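Local structure of enolase from the environmental genome shotgun sequencing of the Sargasso Sea (2QGY) at residues L99-S102 and S103-A107; L257-F260 and R261-S265. The protein is of unknown function but, as a magnesium-binding member of the enolase superfamily, probably abstracts a proton next to a substrate carboxylate. All blocks are in the same frame, centred on the assembly; numbering follows the deposited sequence. Where two conformers were deposited one is given.

Contacts 1 and 2 each lie within one helix, over about two and a half turns, and are held by main-chain bonds between residues four apart. Contact 1 opens helix 99-120, in the range of the N-terminal domain, and all its touching residues are buried. Contact 2 lies on helix 257-265 of the barrel domain and is partly buried, with Arg261 exposed. Their centres are 19 Å apart and they do not touch, but both reach the second subunit. Chemistry follows place. Contact 1 is a buried run of serines and a threonine, with Phe101 and Asp100 at the subunit interface. Contact 2 turns larger apolar groups inward; Glu291 and Arg266 meet the charges of Arg261 and Glu262.

Contact 1 of 2, residues L99-S102 and S103-A107; sequences LDFS and SATSA
This is a local contact within the first turns of the helix 99-120, between side chains and carbonyls three or four residues apart. Phe101 and Thr105 meet through a CH-pi contact. Thr105 CG2 sits over one face of the Phe101 ring, 3.7 Å from Phe101 CZ and displaced toward the rim. Phe101 CG lies anti to the backbone N (chi1 179°), which swings the ring alongside the next turn. Thr105 OG1 turns to another partner, Gly280 O. The main chain is tied by four bonds, among them Thr105 N to Phe101 O at 2.9 Å. Ser102 O is gripped twice. It accepts from Ser106 N at 2.9 Å and from Ser106 OG at 2.7 Å, and the two donors come from opposite faces of the carbonyl plane. Ser106 OG also bonds Gly280 N, so this buried hydroxyl joins the helix to the barrel domain. Asp100 points away from the turn and forms a salt bridge with Arg59. On the other side of the dimer interface, Arg59 of the second subunit makes a cation-pi contact with Phe101. The helices 60-74 and 82-93 pack against Phe101 and Thr105, while Ser103 and Ala107 rest on Ala53 of strand 48-53.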
ATOM      1  N   LEU A  99       1.517  -1.052  -2.147  1.00 17.98           N
ATOM      2  CA  LEU A  99       2.109  -1.673  -3.335  1.00 16.91           C
ATOM      3  C   LEU A  99       2.302  -0.701  -4.480  1.00 17.83           C
ATOM      4  O   LEU A  99       3.349  -0.727  -5.125  1.00 17.12           O
ATOM      5  CB  LEU A  99       1.260  -2.852  -3.807  1.00 19.57           C
ATOM      6  CG  LEU A  99       1.382  -4.164  -3.047  1.00 20.31           C
ATOM      7  CD1 LEU A  99       0.797  -5.272  -3.918  1.00 22.80           C
ATOM      8  CD2 LEU A  99       2.873  -4.507  -2.678  1.00 20.43           C
ATOM      9  N   ASP A 100       1.291   0.145  -4.742  1.00 16.67           N
ATOM     10  CA  ASP A 100       1.351   1.111  -5.833  1.00 16.66           C
ATOM     11  C   ASP A 100       2.563   2.036  -5.657  1.00 16.05           C
ATOM     12  O   ASP A 100       3.352   2.220  -6.590  1.00 15.35           O
ATOM     13  CB  ASP A 100       0.039   1.908  -5.922  1.00 17.51           C
ATOM     14  CG  ASP A 100      -1.184   0.996  -5.975  1.00 21.06           C
ATOM     15  OD1 ASP A 100      -1.744   0.860  -7.088  1.00 21.90           O
ATOM     16  OD2 ASP A 100      -1.575   0.388  -4.919  1.00 24.55           O
ATOM     17  N   PHE A 101       2.753   2.580  -4.450  1.00 15.21           N
ATOM     18  CA  PHE A 101       3.862   3.500  -4.245  1.00 15.60           C
ATOM     19  C   PHE A 101       5.202   2.756  -4.372  1.00 15.32           C
ATOM     20  O   PHE A 101       6.145   3.257  -4.999  1.00 14.86           O
ATOM     21  CB  PHE A 101       3.736   4.186  -2.879  1.00 15.82           C
ATOM     22  CG  PHE A 101       4.848   5.131  -2.572  1.00 15.65           C
ATOM     23  CD1 PHE A 101       4.903   6.403  -3.190  1.00 16.05           C
ATOM     24  CD2 PHE A 101       5.824   4.793  -1.654  1.00 14.64           C
ATOM     25  CE1 PHE A 101       5.939   7.284  -2.897  1.00 17.71           C
ATOM     26  CE2 PHE A 101       6.845   5.687  -1.358  1.00 19.66           C
ATOM     27  CZ  PHE A 101       6.893   6.930  -1.982  1.00 17.32           C
ATOM     28  N   SER A 102       5.271   1.577  -3.767  1.00 15.37           N
ATOM     29  CA  SER A 102       6.472   0.744  -3.764  1.00 14.79           C
ATOM     30  C   SER A 102       6.808   0.316  -5.190  1.00 15.33           C
ATOM     31  O   SER A 102       8.001   0.178  -5.522  1.00 15.48           O
ATOM     32  CB  SER A 102       6.280  -0.507  -2.850  1.00 15.08           C
ATOM     33  OG  SER A 102       6.162  -0.121  -1.479  1.00 17.86           O
ATOM     34  N   SER A 103       5.781   0.090  -6.025  1.00 14.28           N
ATOM     35  CA  SER A 103       6.037  -0.201  -7.460  1.00 15.76           C
ATOM     36  C   SER A 103       6.657   1.014  -8.165  1.00 15.11           C
ATOM     37  O   SER A 103       7.588   0.872  -8.973  1.00 14.46           O
ATOM     38  CB  SER A 103       4.772  -0.588  -8.208  1.00 14.90           C
ATOM     39  OG  SER A 103       4.335  -1.861  -7.783  1.00 22.14           O
ATOM     40  N   ALA A 104       6.109   2.194  -7.870  1.00 14.38           N
ATOM     41  CA  ALA A 104       6.660   3.445  -8.435  1.00 15.25           C
ATOM     42  C   ALA A 104       8.137   3.645  -8.069  1.00 14.75           C
ATOM     43  O   ALA A 104       8.953   3.919  -8.944  1.00 15.60           O
ATOM     44  CB  ALA A 104       5.842   4.656  -7.971  1.00 14.85           C
ATOM     45  N   THR A 105       8.474   3.503  -6.787  1.00 14.22           N
ATOM     46  CA  THR A 105       9.844   3.771  -6.328  1.00 13.65           C
ATOM     47  C   THR A 105      10.745   2.662  -6.823  1.00 13.89           C
ATOM     48  O   THR A 105      11.882   2.916  -7.113  1.00 12.78           O
ATOM     49  CB  THR A 105       9.989   3.885  -4.803  1.00 13.93           C
ATOM     50  OG1 THR A 105       9.650   2.640  -4.161  1.00 17.78           O
ATOM     51  CG2 THR A 105       9.045   4.984  -4.287  1.00 13.69           C
ATOM     52  N   SER A 106      10.238   1.433  -6.910  1.00 13.68           N
ATOM     53  CA  SER A 106      11.054   0.336  -7.529  1.00 13.57           C
ATOM     54  C   SER A 106      11.532   0.710  -8.929  1.00 14.66           C
ATOM     55  O   SER A 106      12.708   0.485  -9.282  1.00 14.27           O
ATOM     56  CB  SER A 106      10.261  -0.976  -7.655  1.00 14.08           C
ATOM     57  OG  SER A 106       9.982  -1.433  -6.360  1.00 15.76           O
ATOM     58  N   ALA A 107      10.615   1.195  -9.754  1.00 14.10           N
ATOM     59  CA  ALA A 107      10.941   1.441 -11.146  1.00 14.07           C
ATOM     60  C   ALA A 107      12.076   2.489 -11.196  1.00 14.48           C
ATOM     61  O   ALA A 107      13.023   2.319 -11.947  1.00 14.59           O
ATOM     62  CB  ALA A 107       9.732   1.904 -11.926  1.00 13.99           C
TER

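Contact 2 of 2, residues L257-F260 and R261-S265; sequences LVHF and RELIS
Arg261 begins the second segment by folding back along its own helix toward Leu257. Its N bonds Leu257 O at 2.9 Å. Its side chain is extended from CG to NE, and Leu257 CB and CD1 lie over one face of the guanidinium, with Leu257 CD1 3.8 Å from Arg261 NH2. The charge itself is met by Glu291 of the helix 282-294. Glu262 follows and gives its N to Val258 O at 3.0 Å. Its carboxylate leads off to Arg266, by a salt bridge, and to Ser235 of the second subunit. Leu263 carries the apolar part of the contact. Its CG is over the face of the His259 imidazole, 28° off the ring normal, and Leu263 CD1 comes within 3.6 Å of His259 NE2. The His259 ring is brought there by a CG anti to the backbone N (chi1 172°). The same methyl, Leu263 CD1, meets Phe260 CD1 at 3.8 Å, and the Phe260 ring also packs edge-to-face with Phe272. Ile264 bonds through its N to Phe260 O, and its CG1 lies 3.4 Å from that oxygen. Ser265 ends the segment with its N on Arg261 O. This is the helix of a beta-alpha-beta unit, between the parallel strands 248-250 and 271-272, in the barrel of an enolase C-terminal domain.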
ATOM      1  N   LEU A 257      10.450  -3.058   4.443  1.00 19.62           N
ATOM      2  CA  LEU A 257      11.296  -3.887   5.305  1.00 19.04           C
ATOM      3  C   LEU A 257      10.577  -4.384   6.554  1.00 19.21           C
ATOM      4  O   LEU A 257      10.818  -5.488   7.000  1.00 19.92           O
ATOM      5  CB  LEU A 257      12.527  -3.112   5.732  1.00 19.50           C
ATOM      6  CG  LEU A 257      13.560  -2.812   4.653  1.00 20.83           C
ATOM      7  CD1 LEU A 257      14.591  -1.829   5.195  1.00 23.23           C
ATOM      8  CD2 LEU A 257      14.226  -4.111   4.186  1.00 19.53           C
ATOM      9  N   VAL A 258       9.697  -3.553   7.120  1.00 18.39           N
ATOM     10  CA  VAL A 258       9.117  -3.850   8.434  1.00 17.57           C
ATOM     11  C   VAL A 258       8.301  -5.138   8.424  1.00 17.14           C
ATOM     12  O   VAL A 258       8.478  -5.965   9.322  1.00 16.02           O
ATOM     13  CB  VAL A 258       8.260  -2.674   8.943  1.00 18.65           C
ATOM     14  CG1 VAL A 258       7.607  -3.028  10.291  1.00 19.66           C
ATOM     15  CG2 VAL A 258       9.137  -1.412   9.073  1.00 19.28           C
ATOM     16  N   HIS A 259       7.438  -5.322   7.416  1.00 15.64           N
ATOM     17  CA  HIS A 259       6.629  -6.554   7.363  1.00 16.04           C
ATOM     18  C   HIS A 259       7.562  -7.775   7.287  1.00 15.78           C
ATOM     19  O   HIS A 259       7.350  -8.774   7.991  1.00 15.19           O
ATOM     20  CB  HIS A 259       5.673  -6.524   6.173  1.00 16.28           C
ATOM     21  CG  HIS A 259       4.945  -7.821   5.953  1.00 17.25           C
ATOM     22  ND1 HIS A 259       3.955  -8.273   6.796  1.00 18.79           N
ATOM     23  CD2 HIS A 259       5.142  -8.798   5.043  1.00 17.41           C
ATOM     24  CE1 HIS A 259       3.513  -9.437   6.362  1.00 20.14           C
ATOM     25  NE2 HIS A 259       4.228  -9.789   5.306  1.00 17.94           N
ATOM     26  N   PHE A 260       8.582  -7.706   6.436  1.00 15.08           N
ATOM     27  CA  PHE A 260       9.489  -8.868   6.305  1.00 15.45           C
ATOM     28  C   PHE A 260      10.309  -9.129   7.558  1.00 15.60           C
ATOM     29  O   PHE A 260      10.540 -10.303   7.905  1.00 15.82           O
ATOM     30  CB  PHE A 260      10.344  -8.799   5.030  1.00 15.52           C
ATOM     31  CG  PHE A 260       9.522  -8.946   3.751  1.00 15.72           C
ATOM     32  CD1 PHE A 260       9.217 -10.204   3.243  1.00 17.78           C
ATOM     33  CD2 PHE A 260       8.953  -7.823   3.148  1.00 15.95           C
ATOM     34  CE1 PHE A 260       8.416 -10.357   2.103  1.00 17.40           C
ATOM     35  CE2 PHE A 260       8.152  -7.956   2.008  1.00 18.76           C
ATOM     36  CZ  PHE A 260       7.873  -9.219   1.493  1.00 18.05           C
ATOM     37  N   ARG A 261      10.680  -8.068   8.273  1.00 15.46           N
ATOM     38  CA  ARG A 261      11.337  -8.243   9.569  1.00 15.88           C
ATOM     39  C   ARG A 261      10.409  -8.937  10.558  1.00 16.87           C
ATOM     40  O   ARG A 261      10.862  -9.764  11.312  1.00 17.00           O
ATOM     41  CB  ARG A 261      11.851  -6.913  10.136  1.00 18.50           C
ATOM     42  CG  ARG A 261      13.141  -6.534   9.472  1.00 16.94           C
ATOM     43  CD  ARG A 261      13.507  -5.081   9.671  1.00 22.72           C
ATOM     44  NE  ARG A 261      14.774  -4.814   9.006  1.00 24.48           N
ATOM     45  CZ  ARG A 261      15.223  -3.591   8.728  1.00 24.69           C
ATOM     46  NH1 ARG A 261      14.508  -2.526   9.067  1.00 28.63           N
ATOM     47  NH2 ARG A 261      16.393  -3.433   8.134  1.00 27.57           N
ATOM     48  N   GLU A 262       9.129  -8.571  10.564  1.00 16.90           N
ATOM     49  CA  GLU A 262       8.150  -9.267  11.415  1.00 16.47           C
ATOM     50  C   GLU A 262       8.052 -10.744  11.025  1.00 16.54           C
ATOM     51  O   GLU A 262       7.990 -11.594  11.916  1.00 17.53           O
ATOM     52  CB  GLU A 262       6.777  -8.604  11.334  1.00 15.53           C
ATOM     53  CG  GLU A 262       5.648  -9.287  12.182  1.00 17.49           C
ATOM     54  CD  GLU A 262       5.826  -9.139  13.686  1.00 20.73           C
ATOM     55  OE1 GLU A 262       6.617  -8.281  14.105  1.00 22.74           O
ATOM     56  OE2 GLU A 262       5.161  -9.890  14.450  1.00 22.26           O
ATOM     57  N   LEU A 263       8.005 -11.063   9.728  1.00 15.98           N
ATOM     58  CA  LEU A 263       7.934 -12.484   9.310  1.00 15.60           C
ATOM     59  C   LEU A 263       9.166 -13.229   9.815  1.00 16.37           C
ATOM     60  O   LEU A 263       9.061 -14.345  10.299  1.00 18.14           O
ATOM     61  CB  LEU A 263       7.848 -12.652   7.781  1.00 15.50           C
ATOM     62  CG  LEU A 263       6.602 -12.117   7.063  1.00 16.35           C
ATOM     63  CD1 LEU A 263       6.925 -12.193   5.577  1.00 16.88           C
ATOM     64  CD2 LEU A 263       5.388 -13.014   7.372  1.00 17.45           C
ATOM     65  N   ILE A 264      10.333 -12.596   9.723  1.00 17.06           N
ATOM     66  CA  ILE A 264      11.552 -13.241  10.248  1.00 17.25           C
ATOM     67  C   ILE A 264      11.442 -13.508  11.758  1.00 18.72           C
ATOM     68  O   ILE A 264      11.784 -14.611  12.226  1.00 19.21           O
ATOM     69  CB  ILE A 264      12.820 -12.418   9.935  1.00 17.06           C
ATOM     70  CG1 ILE A 264      13.130 -12.410   8.441  1.00 16.04           C
ATOM     71  CG2 ILE A 264      14.076 -13.013  10.629  1.00 17.99           C
ATOM     72  CD1 ILE A 264      14.230 -11.357   8.060  1.00 15.82           C
ATOM     73  N   SER A 265      10.965 -12.496  12.488  1.00 19.89           N
ATOM     74  CA  SER A 265      10.831 -12.514  13.963  0.50 20.64           C
ATOM     75  C   SER A 265       9.949 -13.640  14.409  1.00 20.76           C
ATOM     76  O   SER A 265      10.174 -14.257  15.455  1.00 20.77           O
ATOM     77  CB  SER A 265      10.159 -11.225  14.460  0.50 20.42           C
ATOM     78  OG  SER A 265      11.037 -10.130  14.394  0.50 22.99           O
TER